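Local atomic coordinates of beta-N-acetylhexosaminidase (Beutenbergia cavernae, PDB entry 5BU9), a protein that probably hydrolyses terminal non-reducing N-acetyl-D-hexosamine residues from N-acetyl-beta-D-hexosaminides, as a member of glycosyl hydrolase family 3. Residues A[172-176]-A[177-181]; A[241-244]-A[245-248]. All blocks are in the same frame, centred on the assembly; numbering follows the deposited sequence.

Interaction 1 (A[172-176]-A[177-181]); sequences AGMRA and SGVET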
ATOM      1  N   ALA A 172      -5.446 -14.189   5.522  1.00 46.03           N
ATOM      2  CA  ALA A 172      -5.148 -15.215   6.528  1.00 42.22           C
ATOM      3  C   ALA A 172      -4.024 -16.176   6.094  1.00 43.96           C
ATOM      4  O   ALA A 172      -3.139 -16.498   6.894  1.00 54.73           O
ATOM      5  CB  ALA A 172      -6.401 -15.984   6.871  1.00 43.79           C
ATOM      6  N   GLY A 173      -4.044 -16.626   4.837  1.00 49.34           N
ATOM      7  CA  GLY A 173      -3.007 -17.521   4.341  1.00 50.68           C
ATOM      8  C   GLY A 173      -1.662 -16.819   4.208  1.00 41.47           C
ATOM      9  O   GLY A 173      -0.597 -17.377   4.453  1.00 54.12           O
HETATM   10  N   MSE A 174      -1.743 -15.565   3.811  1.00 41.20           N
HETATM   11  CA  MSE A 174      -0.592 -14.718   3.657  1.00 46.23           C
HETATM   12  C   MSE A 174       0.091 -14.585   5.026  1.00 52.57           C
HETATM   13  O   MSE A 174       1.279 -14.905   5.155  1.00 38.90           O
HETATM   14  CB  MSE A 174      -1.044 -13.365   3.062  1.00 39.12           C
HETATM   15  CG  MSE A 174       0.014 -12.604   2.283  1.00 75.74           C
HETATM   16 SE   MSE A 174       0.462 -13.278   0.511  0.82 49.96          SE
HETATM   17  CE  MSE A 174      -1.231 -14.128   0.127  1.00103.99           C
ATOM     18  N   ARG A 175      -0.669 -14.171   6.052  1.00 40.57           N
ATOM     19  CA  ARG A 175      -0.159 -14.062   7.420  1.00 39.73           C
ATOM     20  C   ARG A 175       0.372 -15.401   7.929  1.00 53.78           C
ATOM     21  O   ARG A 175       1.375 -15.419   8.625  1.00 43.12           O
ATOM     22  CB  ARG A 175      -1.240 -13.558   8.384  1.00 54.10           C
ATOM     23  CG  ARG A 175      -1.702 -12.142   8.113  1.00 81.81           C
ATOM     24  CD  ARG A 175      -2.544 -11.505   9.251  1.00 44.82           C
ATOM     25  NE  ARG A 175      -3.073 -10.244   8.731  1.00 61.29           N
ATOM     26  CZ  ARG A 175      -4.332 -10.061   8.352  1.00 87.24           C
ATOM     27  NH1 ARG A 175      -5.213 -11.044   8.497  1.00 49.41           N
ATOM     28  NH2 ARG A 175      -4.716  -8.891   7.849  1.00 78.27           N
ATOM     29  N   ALA A 176      -0.281 -16.519   7.581  1.00 42.59           N
ATOM     30  CA  ALA A 176       0.162 -17.836   8.076  1.00 48.71           C
ATOM     31  C   ALA A 176       1.548 -18.173   7.539  1.00 43.95           C
ATOM     32  O   ALA A 176       2.260 -18.990   8.118  1.00 50.40           O
ATOM     33  CB  ALA A 176      -0.839 -18.950   7.703  1.00 45.66           C
ATOM     34  N   SER A 177       1.931 -17.538   6.434  1.00 46.94           N
ATOM     35  CA  SER A 177       3.273 -17.718   5.888  1.00 42.52           C
ATOM     36  C   SER A 177       4.235 -16.557   6.212  1.00 46.88           C
ATOM     37  O   SER A 177       5.314 -16.487   5.643  1.00 47.75           O
ATOM     38  CB  SER A 177       3.190 -17.924   4.377  1.00 41.33           C
ATOM     39  OG  SER A 177       2.664 -19.215   4.098  1.00 49.11           O
ATOM     40  N   GLY A 178       3.853 -15.669   7.133  1.00 42.90           N
ATOM     41  CA  GLY A 178       4.722 -14.584   7.565  1.00 41.90           C
ATOM     42  C   GLY A 178       4.696 -13.316   6.725  1.00 39.73           C
ATOM     43  O   GLY A 178       5.585 -12.472   6.830  1.00 50.25           O
ATOM     44  N   VAL A 179       3.669 -13.169   5.890  1.00 40.22           N
ATOM     45  CA  VAL A 179       3.546 -11.989   5.028  1.00 36.95           C
ATOM     46  C   VAL A 179       2.320 -11.198   5.400  1.00 45.59           C
ATOM     47  O   VAL A 179       1.201 -11.693   5.244  1.00 41.97           O
ATOM     48  CB  VAL A 179       3.457 -12.359   3.534  1.00 39.65           C
ATOM     49  CG1 VAL A 179       3.511 -11.088   2.715  1.00 38.26           C
ATOM     50  CG2 VAL A 179       4.556 -13.305   3.155  1.00 37.43           C
ATOM     51  N   GLU A 180       2.512  -9.965   5.867  1.00 40.61           N
ATOM     52  CA  GLU A 180       1.375  -9.115   6.190  1.00 34.66           C
ATOM     53  C   GLU A 180       0.750  -8.597   4.916  1.00 49.44           C
ATOM     54  O   GLU A 180       1.403  -8.572   3.873  1.00 34.76           O
ATOM     55  CB  GLU A 180       1.782  -7.946   7.097  1.00 34.17           C
ATOM     56  CG  GLU A 180       1.678  -8.286   8.605  1.00 47.65           C
ATOM     57  CD  GLU A 180       0.229  -8.498   9.094  1.00 57.46           C
ATOM     58  OE1 GLU A 180       0.057  -8.784  10.310  1.00 63.88           O
ATOM     59  OE2 GLU A 180      -0.730  -8.373   8.277  1.00 44.85           O
ATOM     60  N   THR A 181      -0.513  -8.184   5.003  1.00 35.89           N
ATOM     61  CA  THR A 181      -1.226  -7.682   3.835  1.00 32.02           C
ATOM     62  C   THR A 181      -1.622  -6.211   4.012  1.00 38.87           C
ATOM     63  O   THR A 181      -1.601  -5.679   5.124  1.00 34.12           O
ATOM     64  CB  THR A 181      -2.469  -8.524   3.568  1.00 38.09           C
ATOM     65  OG1 THR A 181      -3.145  -8.768   4.809  1.00 39.69           O
ATOM     66  CG2 THR A 181      -2.061  -9.874   2.934  1.00 33.90           C
TER
HETATM   67  O   HOH W   1      -2.749  -6.516   7.569  1.00 40.13           O
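Arg175 and Glu180 form a local salt bridge across the turn that ends helix 160-176 and feeds strand 180-186 of the sheet. The backbone of the turn is held by Val179 N bonding to Met174 O at 3.0 Å and, one step inward, by Gly178 N bonding to Arg175 O at 2.9 Å. Met174 O is gripped twice, by Val179 N and Ser177 N, which come from opposite faces of its carbonyl plane. Gly178 takes up positive phi (86°), where a CB would press against the carbonyl oxygen of Ser177. From the last turn of the helix, the side chain of Arg175 runs extended from CG to NE and offers NE, edge-on and within the guanidinium plane, to Glu180 OE2 at 3.0 Å. The carboxylate, tilted 58° from that plane, is met on its syn side by an NE standing somewhat out of its own plane, while the anti lone pair of OE2 takes Thr181 N at 3.3 Å. A water joins Arg175 NH2, Glu180 OE2 and Thr181 O, so the acid is fixed from several directions. With an alanine here instead of Arg175, the Glu180 carboxylate would probably be left without its charged mate and freer to turn. On the buried side, selenomethionine Met174 has CG anti to the backbone N (chi1 -154°), which lays this carbon tightly against Thr181 CG2, at 3.5 Å, and beside Val179 CB; its flexible chain also touches Ala114 and Leu121 of helix 107-123. Ser177 OG bonds to Thr115 O of the same helix. A Schellman motif with Gly178 at C-prime thus ends the helix and leads the chain into the strand, as in alpha-to-beta connections of a TIM-barrel-type domain.

Interaction 2 (A[241-244]-A[245-248]); sequences DAPA and AFSR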
ATOM      1  N   ASP A 241     -13.488  17.794  -1.392  1.00 26.62           N
ATOM      2  CA  ASP A 241     -12.477  18.857  -1.342  1.00 29.66           C
ATOM      3  C   ASP A 241     -11.050  18.395  -1.617  1.00 31.49           C
ATOM      4  O   ASP A 241     -10.186  19.222  -1.778  1.00 29.64           O
ATOM      5  CB  ASP A 241     -12.479  19.538   0.020  1.00 24.62           C
ATOM      6  CG  ASP A 241     -13.730  20.358   0.265  1.00 29.34           C
ATOM      7  OD1 ASP A 241     -14.645  20.336  -0.587  1.00 39.24           O
ATOM      8  OD2 ASP A 241     -13.792  21.029   1.321  1.00 31.76           O
ATOM      9  N   ALA A 242     -10.799  17.092  -1.651  1.00 27.75           N
ATOM     10  CA  ALA A 242      -9.444  16.602  -1.852  1.00 26.52           C
ATOM     11  C   ALA A 242      -9.434  15.174  -2.332  1.00 28.86           C
ATOM     12  O   ALA A 242     -10.366  14.410  -2.054  1.00 28.25           O
ATOM     13  CB  ALA A 242      -8.632  16.698  -0.535  1.00 22.24           C
ATOM     14  N   PRO A 243      -8.347  14.792  -3.014  1.00 29.77           N
ATOM     15  CA  PRO A 243      -8.025  13.372  -3.169  1.00 25.40           C
ATOM     16  C   PRO A 243      -8.134  12.620  -1.835  1.00 34.97           C
ATOM     17  O   PRO A 243      -7.597  13.137  -0.843  1.00 32.99           O
ATOM     18  CB  PRO A 243      -6.569  13.401  -3.654  1.00 24.37           C
ATOM     19  CG  PRO A 243      -6.468  14.681  -4.411  1.00 26.51           C
ATOM     20  CD  PRO A 243      -7.320  15.668  -3.610  1.00 25.95           C
ATOM     21  N   ALA A 244      -8.747  11.430  -1.804  1.00 27.23           N
ATOM     22  CA  ALA A 244      -9.003  10.728  -0.522  1.00 24.99           C
ATOM     23  C   ALA A 244      -7.741  10.630   0.310  1.00 22.59           C
ATOM     24  O   ALA A 244      -7.789  10.847   1.500  1.00 29.47           O
ATOM     25  CB  ALA A 244      -9.592   9.309  -0.762  1.00 21.19           C
ATOM     26  N   ALA A 245      -6.607  10.321  -0.339  1.00 23.87           N
ATOM     27  CA  ALA A 245      -5.331  10.127   0.348  1.00 24.91           C
ATOM     28  C   ALA A 245      -4.864  11.384   1.099  1.00 34.40           C
ATOM     29  O   ALA A 245      -4.041  11.291   2.018  1.00 24.70           O
ATOM     30  CB  ALA A 245      -4.240   9.670  -0.635  1.00 27.69           C
ATOM     31  N   PHE A 246      -5.405  12.534   0.710  1.00 22.83           N
ATOM     32  CA  PHE A 246      -5.072  13.826   1.306  1.00 33.44           C
ATOM     33  C   PHE A 246      -6.210  14.328   2.178  1.00 34.24           C
ATOM     34  O   PHE A 246      -6.178  15.460   2.635  1.00 31.51           O
ATOM     35  CB  PHE A 246      -4.800  14.911   0.236  1.00 26.09           C
ATOM     36  CG  PHE A 246      -3.663  14.580  -0.739  1.00 25.88           C
ATOM     37  CD1 PHE A 246      -2.732  13.594  -0.455  1.00 22.04           C
ATOM     38  CD2 PHE A 246      -3.522  15.305  -1.920  1.00 21.53           C
ATOM     39  CE1 PHE A 246      -1.703  13.308  -1.345  1.00 28.74           C
ATOM     40  CE2 PHE A 246      -2.497  15.011  -2.828  1.00 26.99           C
ATOM     41  CZ  PHE A 246      -1.593  14.014  -2.535  1.00 23.51           C
ATOM     42  N   SER A 247      -7.239  13.513   2.381  1.00 29.25           N
ATOM     43  CA  SER A 247      -8.394  13.988   3.142  1.00 33.16           C
ATOM     44  C   SER A 247      -8.315  13.610   4.621  1.00 35.88           C
ATOM     45  O   SER A 247      -8.415  12.427   4.977  1.00 34.16           O
ATOM     46  CB  SER A 247      -9.679  13.433   2.532  1.00 32.64           C
ATOM     47  OG  SER A 247     -10.770  13.670   3.386  1.00 36.33           O
ATOM     48  N   ARG A 248      -8.140  14.600   5.495  1.00 32.61           N
ATOM     49  CA  ARG A 248      -8.229  14.314   6.922  1.00 27.81           C
ATOM     50  C   ARG A 248      -9.547  13.573   7.239  1.00 51.33           C
ATOM     51  O   ARG A 248      -9.557  12.596   7.997  1.00 32.98           O
ATOM     52  CB  ARG A 248      -8.128  15.591   7.749  1.00 32.13           C
ATOM     53  CG  ARG A 248      -8.035  15.353   9.273  1.00 34.65           C
ATOM     54  CD  ARG A 248      -6.689  14.727   9.657  1.00 32.68           C
ATOM     55  NE  ARG A 248      -6.641  14.361  11.064  1.00 44.78           N
ATOM     56  CZ  ARG A 248      -5.561  13.920  11.702  1.00 46.18           C
ATOM     57  NH1 ARG A 248      -4.410  13.813  11.072  1.00 37.81           N
ATOM     58  NH2 ARG A 248      -5.624  13.589  12.988  1.00 40.85           N
TER
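Phe246 N donates to Pro243 O at 2.8 Å, and Ser247 N follows with a bond to Ala244 O at 2.9 Å, the straighter of the two at 161°. Both span three residues, the spacing of a 3-10 turn, and the chain is wound tightly just ahead of helix 248-258. Pro243 suits the start of such a turn, since its ring fixes phi and its nitrogen has no hydrogen to give, while its carbonyl still accepts. The small side chains of Ala244 and Ala245 fit a buried turn, lying against Pro187 and Thr232 respectively. Ser247 stands at the N-cap of the helix: with OG anti to its backbone N (chi1 169°), the hydroxyl bonds to Ile250 N and also to Asp239 OD2. Packing comes next. The Phe246 ring sets CD2 obliquely beside Pro243 CG, 3.9 Å away, and Ala242 CB lies 4.3 Å from Phe246 CB. Farther out, Trp279 meets the Phe246 ring edge-to-face, and Leu287 of helix 281-291 touches it as well. The chemistry is therefore divided: main-chain bonds shape the turn, a serine hydroxyl caps the helix that follows, and apolar contacts of proline and phenylalanine join the turn to Trp279 and helix 281-291.

Overall arrangement
From the N terminus, the chain first meets interaction 1, where residues 172-181 close the short turn between helix 160-176 and strand 180-186, bringing that strand into the sheet beside 128-129 and the helix against 107-123. The chain then runs through strands 203-204, 227-230 and 234-235 before interaction 2, at 241-248, closes another small turn leading into helix 248-258. The two are in series: neither encloses nor crosses the other. The centres of interaction 1 and interaction 2 lie about 30 Å apart, on opposite sides of the chain's centre. One marks an exit from a helix and the other an entry into one, both within the same family 3 N-terminal domain.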